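Local coordinates for ribonuclease J (PDB 5HAB), which probably degrades RNA as a metal-dependent exoribonuclease of the beta-CASP branch of the metallo-beta-lactamase superfamily, at residues B[239-244]-B[268-273]; B[34-39]-B[459-464]; B[47-52]-B[160-165]. The protein carries 1 engineered substitution. All coordinates share one frame; numbering follows the deposited sequence.

Contact 1 joins the starts of two helices on the beta-CASP side of the molecule. It is buried and pairs an acid with an arginine packed between a methyl and a histidine. Contact 2 is partly buried and joins two loops at the edge of the seven-stranded sheet. It has amides stacked and bonded with a guanidinium and a carboxylate, with waters at the margin. Contact 3 is partly buried and lies farthest from the chain centre. It is mostly apolar and has no hydrogen bond across it. Contacts 2 and 3 hold the same sheet, through strands 464-469 and 49-53. Contacts 1 and 2 each reach bound RNA, whereas contact 3 stays about 17 Å from it at the nearest atoms.

Contact 1 of 3, residues B[239-244]-B[268-273]; sequences PSELIA and ASHIAR. With nucleotides of chain D.
R273 reaches from the start of helix 271-283 to E241 and A244 at the start of helix 241-253. Its CB lies 3.6 Å above the plane of the H270 ring, toward the rim. The chain then leaves CB with CG opposite the backbone N (chi1 179°). It bends at chi2 (82°) and again at chi3 (83°), and the folded chain brings the guanidinium back beside H270 CD2. H270 CD2 lies 3.6 Å from the plane of the R273 guanidinium on one face. The methyl of A244 lies against the rim of the opposite face, with CB 3.7 Å from R273 NH1. NE makes a weak hydrogen bond to S374 OG. NH2 is bonded to H406 ND1. NH1 points to the carboxylate of E241, which meets the guanidinium at its edge and nearly in its plane. NH1 is modelled in a salt bridge, 2.9 Å from E241 OE2. The modelled approach to OE1 is too short, so the exact placing of this pair is doubtful. OE2 of E241 also comes within 3.5 Å of H270 NE2, obliquely to the ring. Before the first of these helices, S240 is the N-cap, and its OG accepts from L242 N (2.9 Å). D200 binds S240 OG and E241 N. In the other segment, S269 OG is 3.0 Å from OP1 of nucleotide A3 of chain D. The pairing of E241 with R273, whatever its exact geometry, joins helix 241-253 to a strand-loop-helix unit of the beta-CASP domain, whose loop after strand 262-266 meets an RNA phosphate.

Contact 2 of 3, residues B[34-39]-B[459-464]; sequences YNEMGR and LRNGEE. With nucleotides of chain D.
The type II beta turn R460-E463, just before strand 464-469 of the metallo-beta-lactamase fold, meets Y34, N35 and E36 of the loop after strand 24-32. N461 is the centre. Its OD1 accepts from Y34 N (3.1 Å), and its backbone N donates to N35 OD1 (2.8 Å) from above the amide plane. Its ND2 donates to E36 OE2 (3.0 Å) on the syn lone pair, with the carboxylate close to the amide plane. The bonds at OD1 and ND2, one on each end of the amide, fix its rotation; the backbone bond to N35 OD1 holds the turn itself. E36 OE2 also takes G33 N, and R39 NH2 forms a salt bridge with E36 OE1 from above the carboxylate plane.

The N35 amide is sandwiched. On one side the N461 amide lies almost parallel to it, 7° off. On the other the R460 guanidinium is tilted by the same small angle, with N35 ND2 3.5 Å above its centre. R460 NH1 binds two waters at the guanidinium edge. One of these links it to Y34 O and L459 O, the other to N35 O. R460 NH2 pairs with E446 of a third subunit. Farther along the loop, M37 CE packs on O2' of A1 of chain D. Stacked amides and a beta turn here pin an RNA-contacting loop to the edge strand of the metallo-beta-lactamase sheet.

Contact 3 of 3, residues B[47-52]-B[160-165]; sequences NEDIII and EITKDI
I161, T162 and I165 pack against D49 and I51, where the two sheets of the metallo-beta-lactamase sandwich face each other. Segment 160-165 is the tight connection between strands 158-160 and 166-172. Segment 47-52 enters strand 49-53 of the other sheet. The connection opens with a classic beta bulge: I161 N and T162 N both donate to I165 O, at 3.1 and 3.2 Å.

I161 comes first. Its branch methyl CG2 lies 4.2 Å from I51 CD1. The same side chain also touches I167 and R98, so it sits on the seam between the sheets. T162 follows. It meets D49 head on, and the two side chains come from opposite directions. T162 OG1 lies 3.6 Å from D49 OD2, which is a contact and not a hydrogen bond. T162 CG2 is equally near to that oxygen. OG1 makes a weak bond to I161 O of its own segment. The other carboxylate oxygen, D49 OD1, is held by a salt bridge to R98 in strand 96-102, which orients the carboxylate.

D164 lies at the margin. Its OD2 comes only to 4.5 Å from N47 ND2, a loose contact at the edge.

I165 closes the segment and is buried. Its CG2 lies 4.3 Å from I51 CD1, so one methyl of I51 serves both isoleucines of the bulge. V46 adds to the packing around I165. The CG1 arm of I165 is extended (chi2 176°) and carries its CD1 to within 3.5 Å of D49 CB.

Contact 1 of 3, residues B[239-244]-B[268-273]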
# COMPACT_ATOMS: atom_id res chain seq x y z
N PRO B 239 -6.15 7.71 20.45
CA PRO B 239 -5.69 7.10 21.70
C PRO B 239 -5.04 8.13 22.61
O PRO B 239 -4.39 9.05 22.12
CB PRO B 239 -4.68 6.04 21.24
CG PRO B 239 -4.38 6.36 19.81
CD PRO B 239 -5.60 7.04 19.27
N SER B 240 -5.23 7.99 23.92
CA SER B 240 -4.67 8.92 24.88
C SER B 240 -3.15 8.89 24.90
O SER B 240 -2.52 7.92 24.47
CB SER B 240 -5.20 8.62 26.29
OG SER B 240 -4.43 9.30 27.27
N GLU B 241 -2.56 9.99 25.36
CA GLU B 241 -1.13 10.06 25.60
C GLU B 241 -0.71 9.00 26.63
O GLU B 241 0.43 8.53 26.63
CB GLU B 241 -0.75 11.46 26.11
CG GLU B 241 0.66 11.60 26.63
CD GLU B 241 1.70 11.36 25.56
OE1 GLU B 241 2.86 11.08 25.92
OE2 GLU B 241 1.37 11.47 24.37
N LEU B 242 -1.66 8.62 27.48
CA LEU B 242 -1.43 7.59 28.48
C LEU B 242 -1.04 6.27 27.83
O LEU B 242 -0.24 5.52 28.38
CB LEU B 242 -2.67 7.42 29.35
CG LEU B 242 -2.56 6.39 30.47
CD1 LEU B 242 -1.36 6.69 31.36
CD2 LEU B 242 -3.83 6.38 31.29
N ILE B 243 -1.59 6.00 26.65
CA ILE B 243 -1.26 4.80 25.90
C ILE B 243 0.22 4.80 25.52
O ILE B 243 0.90 3.77 25.65
CB ILE B 243 -2.15 4.68 24.64
CG1 ILE B 243 -3.63 4.60 25.05
CG2 ILE B 243 -1.73 3.50 23.78
CD1 ILE B 243 -3.93 3.50 26.06
N ALA B 244 0.71 5.94 25.05
CA ALA B 244 2.12 6.07 24.68
C ALA B 244 3.01 5.97 25.92
O ALA B 244 4.10 5.40 25.88
CB ALA B 244 2.37 7.39 23.95
N ALA B 268 11.68 17.07 20.63
CA ALA B 268 12.14 17.92 21.72
C ALA B 268 10.97 18.72 22.30
O ALA B 268 10.95 19.05 23.48
CB ALA B 268 13.24 18.85 21.25
N SER B 269 9.98 19.01 21.46
CA SER B 269 8.81 19.79 21.87
C SER B 269 7.74 18.95 22.56
O SER B 269 6.79 19.50 23.11
CB SER B 269 8.20 20.51 20.67
OG SER B 269 7.86 19.59 19.64
N HIS B 270 7.86 17.63 22.52
CA HIS B 270 6.86 16.78 23.18
C HIS B 270 7.22 16.59 24.65
O HIS B 270 7.76 15.56 25.05
CB HIS B 270 6.73 15.42 22.48
CG HIS B 270 5.41 14.77 22.71
ND1 HIS B 270 4.66 14.98 23.85
CD2 HIS B 270 4.68 13.92 21.94
CE1 HIS B 270 3.54 14.29 23.77
NE2 HIS B 270 3.53 13.63 22.62
N ILE B 271 6.89 17.61 25.44
CA ILE B 271 7.32 17.70 26.83
C ILE B 271 6.74 16.58 27.71
O ILE B 271 7.42 16.08 28.60
CB ILE B 271 6.98 19.10 27.39
CG1 ILE B 271 7.64 20.18 26.53
CG2 ILE B 271 7.43 19.24 28.82
CD1 ILE B 271 9.15 20.04 26.41
N ALA B 272 5.49 16.20 27.46
CA ALA B 272 4.86 15.10 28.21
C ALA B 272 5.63 13.80 28.00
O ALA B 272 5.88 13.03 28.95
CB ALA B 272 3.42 14.94 27.79
N ARG B 273 6.02 13.56 26.76
CA ARG B 273 6.76 12.37 26.39
C ARG B 273 8.13 12.33 27.06
O ARG B 273 8.50 11.33 27.68
CB ARG B 273 6.93 12.30 24.87
CG ARG B 273 7.72 11.10 24.40
CD ARG B 273 6.83 9.88 24.33
NE ARG B 273 6.09 9.85 23.08
CZ ARG B 273 4.82 10.22 22.96
NH1 ARG B 273 4.16 10.64 24.03
NH2 ARG B 273 4.21 10.17 21.79
P A D 3 8.55 20.69 15.90
OP1 A D 3 9.15 20.93 17.24
OP2 A D 3 7.19 21.20 15.60
O5' A D 3 9.54 21.27 14.80
C5' A D 3 10.95 21.15 14.93
C4' A D 3 11.47 19.92 14.22
O4' A D 3 11.52 20.14 12.79
C3' A D 3 12.89 19.49 14.57
O3' A D 3 12.95 18.77 15.79
C2' A D 3 13.30 18.67 13.36
O2' A D 3 12.77 17.35 13.44
C1' A D 3 12.59 19.41 12.22
N9 A D 3 13.48 20.31 11.47
C8 A D 3 13.70 21.66 11.63
N7 A D 3 14.57 22.16 10.78
C5 A D 3 14.95 21.07 10.01
C6 A D 3 15.84 20.92 8.93
N6 A D 3 16.56 21.93 8.41
N1 A D 3 15.99 19.69 8.39
C2 A D 3 15.28 18.68 8.90
N3 A D 3 14.41 18.69 9.91
C4 A D 3 14.29 19.93 10.43
O HOH W 1 3.70 10.49 28.50

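Contact 2 of 3, residues B[34-39]-B[459-464]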
# COMPACT_ATOMS: atom_id res chain seq x y z
N TYR B 34 -3.89 25.23 3.98
CA TYR B 34 -5.17 24.73 3.50
C TYR B 34 -4.98 23.85 2.26
O TYR B 34 -5.87 23.09 1.89
CB TYR B 34 -6.13 25.89 3.21
CG TYR B 34 -6.64 26.56 4.47
CD1 TYR B 34 -5.81 27.39 5.22
CD2 TYR B 34 -7.94 26.36 4.90
CE1 TYR B 34 -6.27 28.00 6.36
CE2 TYR B 34 -8.41 26.97 6.05
CZ TYR B 34 -7.57 27.79 6.78
OH TYR B 34 -8.04 28.39 7.92
N ASN B 35 -3.82 23.96 1.61
CA ASN B 35 -3.49 23.11 0.47
C ASN B 35 -2.42 22.08 0.78
O ASN B 35 -2.09 21.25 -0.06
CB ASN B 35 -3.01 23.95 -0.72
CG ASN B 35 -4.05 24.95 -1.20
OD1 ASN B 35 -5.00 25.26 -0.48
ND2 ASN B 35 -3.85 25.46 -2.41
N GLU B 36 -1.87 22.15 1.99
CA GLU B 36 -0.74 21.31 2.35
C GLU B 36 -0.55 21.25 3.86
O GLU B 36 -1.31 21.85 4.62
CB GLU B 36 0.54 21.84 1.69
CG GLU B 36 0.97 23.23 2.17
CD GLU B 36 0.20 24.37 1.52
OE1 GLU B 36 0.18 24.47 0.28
OE2 GLU B 36 -0.40 25.18 2.27
N MET B 37 0.49 20.54 4.28
CA MET B 37 0.85 20.46 5.70
C MET B 37 1.94 21.47 6.01
O MET B 37 2.73 21.81 5.13
CB MET B 37 1.34 19.06 6.06
CG MET B 37 0.38 17.93 5.74
SD MET B 37 -1.07 17.89 6.82
CE MET B 37 -0.34 18.23 8.42
N GLY B 38 1.98 21.95 7.25
CA GLY B 38 3.10 22.76 7.69
C GLY B 38 2.92 24.27 7.84
O GLY B 38 2.91 24.79 8.95
N ARG B 39 2.81 24.98 6.72
CA ARG B 39 2.83 26.45 6.74
C ARG B 39 1.46 27.05 7.09
O ARG B 39 0.88 27.79 6.30
CB ARG B 39 3.35 27.00 5.40
CG ARG B 39 2.60 26.53 4.16
CD ARG B 39 2.92 27.43 2.96
NE ARG B 39 2.24 26.98 1.75
CZ ARG B 39 2.41 27.53 0.55
NH1 ARG B 39 3.25 28.54 0.40
NH2 ARG B 39 1.73 27.06 -0.49
N LEU B 459 -12.08 25.70 1.48
CA LEU B 459 -11.22 26.81 1.08
C LEU B 459 -9.85 26.35 0.57
O LEU B 459 -9.26 25.40 1.08
CB LEU B 459 -11.02 27.77 2.26
CG LEU B 459 -12.26 28.45 2.83
CD1 LEU B 459 -11.85 29.53 3.82
CD2 LEU B 459 -13.09 29.05 1.70
N ARG B 460 -9.34 27.06 -0.44
CA ARG B 460 -7.97 26.91 -0.92
C ARG B 460 -7.14 28.09 -0.40
O ARG B 460 -7.70 29.13 -0.06
CB ARG B 460 -7.94 26.85 -2.45
CG ARG B 460 -8.88 25.82 -3.06
CD ARG B 460 -8.40 24.40 -2.79
NE ARG B 460 -7.36 23.99 -3.73
CZ ARG B 460 -6.39 23.13 -3.44
NH1 ARG B 460 -6.31 22.61 -2.22
NH2 ARG B 460 -5.50 22.81 -4.36
N ASN B 461 -5.81 27.94 -0.35
CA ASN B 461 -4.93 29.04 0.05
C ASN B 461 -5.26 30.30 -0.76
O ASN B 461 -5.36 30.25 -1.99
CB ASN B 461 -3.45 28.70 -0.15
CG ASN B 461 -2.94 27.64 0.83
OD1 ASN B 461 -3.45 27.48 1.93
ND2 ASN B 461 -1.90 26.92 0.41
N GLY B 462 -5.43 31.42 -0.07
CA GLY B 462 -5.63 32.70 -0.72
C GLY B 462 -7.09 33.07 -0.86
O GLY B 462 -7.43 34.16 -1.33
N GLU B 463 -7.96 32.19 -0.38
CA GLU B 463 -9.40 32.38 -0.54
C GLU B 463 -10.03 32.94 0.73
O GLU B 463 -9.59 32.64 1.84
CB GLU B 463 -10.07 31.05 -0.92
CG GLU B 463 -11.51 31.20 -1.40
CD GLU B 463 -12.12 29.90 -1.87
OE1 GLU B 463 -11.46 28.84 -1.73
OE2 GLU B 463 -13.25 29.94 -2.39
N GLU B 464 -11.03 33.80 0.55
CA GLU B 464 -11.78 34.38 1.66
C GLU B 464 -13.26 34.00 1.63
O GLU B 464 -13.95 34.18 0.63
CB GLU B 464 -11.63 35.91 1.66
CG GLU B 464 -12.54 36.62 2.66
CD GLU B 464 -12.10 38.06 2.94
OE1 GLU B 464 -11.29 38.60 2.16
OE2 GLU B 464 -12.57 38.64 3.94
OP3 A D 1 2.04 11.42 14.87
P A D 1 1.24 12.66 14.76
OP1 A D 1 1.44 13.47 15.99
OP2 A D 1 -0.14 12.28 14.35
O5' A D 1 1.82 13.48 13.53
C5' A D 1 3.21 13.74 13.39
C4' A D 1 3.45 14.87 12.42
O4' A D 1 3.19 14.39 11.07
C3' A D 1 2.54 16.08 12.63
O3' A D 1 3.25 17.29 12.37
C2' A D 1 1.44 15.87 11.60
O2' A D 1 0.82 17.06 11.16
C1' A D 1 2.18 15.17 10.46
N9 A D 1 1.31 14.26 9.71
C8 A D 1 0.35 13.42 10.24
N7 A D 1 -0.30 12.72 9.36
C5 A D 1 0.25 13.12 8.15
C6 A D 1 -0.02 12.73 6.82
N6 A D 1 -0.95 11.83 6.49
N1 A D 1 0.70 13.32 5.84
C2 A D 1 1.63 14.23 6.18
N3 A D 1 1.97 14.67 7.39
C4 A D 1 1.24 14.07 8.35
O HOH W 2 -7.93 23.05 0.06
O HOH W 3 -4.10 20.35 -1.79
O HOH W 4 -4.79 27.79 -4.36

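Contact 3 of 3, residues B[47-52]-B[160-165]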
# COMPACT_ATOMS: atom_id res chain seq x y z
N ASN B 47 -15.43 42.72 10.58
CA ASN B 47 -15.66 44.01 9.94
C ASN B 47 -14.37 44.52 9.28
O ASN B 47 -14.09 44.18 8.13
CB ASN B 47 -16.21 45.01 10.96
CG ASN B 47 -17.56 44.58 11.50
OD1 ASN B 47 -18.38 44.01 10.77
ND2 ASN B 47 -17.80 44.81 12.78
N GLU B 48 -13.60 45.34 9.97
CA GLU B 48 -12.35 45.85 9.39
C GLU B 48 -11.15 45.62 10.30
O GLU B 48 -10.06 46.14 10.04
CB GLU B 48 -12.47 47.34 9.05
CG GLU B 48 -13.60 47.67 8.09
CD GLU B 48 -13.49 49.07 7.50
OE1 GLU B 48 -13.92 49.26 6.34
OE2 GLU B 48 -12.98 49.97 8.20
N ASP B 49 -11.33 44.83 11.35
CA ASP B 49 -10.22 44.44 12.20
C ASP B 49 -9.85 42.98 11.95
O ASP B 49 -10.73 42.16 11.76
CB ASP B 49 -10.56 44.67 13.67
CG ASP B 49 -10.63 46.14 14.03
OD1 ASP B 49 -9.76 46.91 13.56
OD2 ASP B 49 -11.56 46.54 14.77
N ILE B 50 -8.56 42.66 11.92
CA ILE B 50 -8.12 41.31 11.58
C ILE B 50 -7.31 40.67 12.70
O ILE B 50 -6.39 41.27 13.24
CB ILE B 50 -7.31 41.32 10.27
CG1 ILE B 50 -8.13 41.92 9.13
CG2 ILE B 50 -6.84 39.92 9.92
CD1 ILE B 50 -7.37 42.05 7.83
N ILE B 51 -7.67 39.43 13.05
CA ILE B 51 -6.88 38.60 13.95
C ILE B 51 -6.20 37.50 13.13
O ILE B 51 -6.87 36.65 12.57
CB ILE B 51 -7.76 37.98 15.05
CG1 ILE B 51 -8.60 39.07 15.73
CG2 ILE B 51 -6.91 37.22 16.06
CD1 ILE B 51 -7.79 40.01 16.59
N ILE B 52 -4.87 37.53 13.04
CA ILE B 52 -4.14 36.44 12.41
C ILE B 52 -4.00 35.31 13.42
O ILE B 52 -3.74 35.54 14.60
CB ILE B 52 -2.76 36.91 11.89
CG1 ILE B 52 -2.93 37.91 10.74
CG2 ILE B 52 -1.93 35.74 11.41
CD1 ILE B 52 -1.61 38.48 10.23
N GLU B 160 -9.47 41.74 25.81
CA GLU B 160 -10.15 42.66 24.90
C GLU B 160 -9.18 43.26 23.89
O GLU B 160 -8.10 43.72 24.25
CB GLU B 160 -10.86 43.78 25.66
CG GLU B 160 -11.99 43.32 26.56
CD GLU B 160 -12.77 44.48 27.13
OE1 GLU B 160 -12.85 45.53 26.46
OE2 GLU B 160 -13.31 44.35 28.25
N ILE B 161 -9.56 43.25 22.62
CA ILE B 161 -8.72 43.79 21.56
C ILE B 161 -9.39 45.04 20.99
O ILE B 161 -8.73 45.99 20.56
CB ILE B 161 -8.45 42.73 20.45
CG1 ILE B 161 -7.36 41.75 20.90
CG2 ILE B 161 -7.99 43.38 19.16
CD1 ILE B 161 -7.84 40.71 21.88
N THR B 162 -10.72 45.05 21.04
CA THR B 162 -11.51 46.06 20.38
C THR B 162 -12.85 46.14 21.13
O THR B 162 -13.18 45.23 21.88
CB THR B 162 -11.70 45.71 18.86
OG1 THR B 162 -10.47 45.94 18.16
CG2 THR B 162 -12.81 46.51 18.19
N LYS B 163 -13.58 47.24 20.96
CA LYS B 163 -14.92 47.38 21.53
C LYS B 163 -15.82 46.23 21.08
O LYS B 163 -16.81 45.90 21.74
CB LYS B 163 -15.54 48.72 21.10
CG LYS B 163 -14.70 49.95 21.43
CD LYS B 163 -15.40 51.23 20.97
CE LYS B 163 -14.81 52.47 21.64
NZ LYS B 163 -13.47 52.82 21.11
N ASP B 164 -15.46 45.61 19.96
CA ASP B 164 -16.29 44.60 19.31
C ASP B 164 -15.64 43.22 19.26
O ASP B 164 -16.28 42.24 18.86
CB ASP B 164 -16.62 45.05 17.88
CG ASP B 164 -17.69 46.12 17.84
OD1 ASP B 164 -18.42 46.27 18.84
OD2 ASP B 164 -17.80 46.81 16.81
N ILE B 165 -14.38 43.12 19.66
CA ILE B 165 -13.62 41.89 19.51
C ILE B 165 -12.95 41.49 20.81
O ILE B 165 -12.17 42.26 21.36
CB ILE B 165 -12.57 42.03 18.39
CG1 ILE B 165 -13.23 42.30 17.04
CG2 ILE B 165 -11.67 40.80 18.34
CD1 ILE B 165 -12.24 42.52 15.93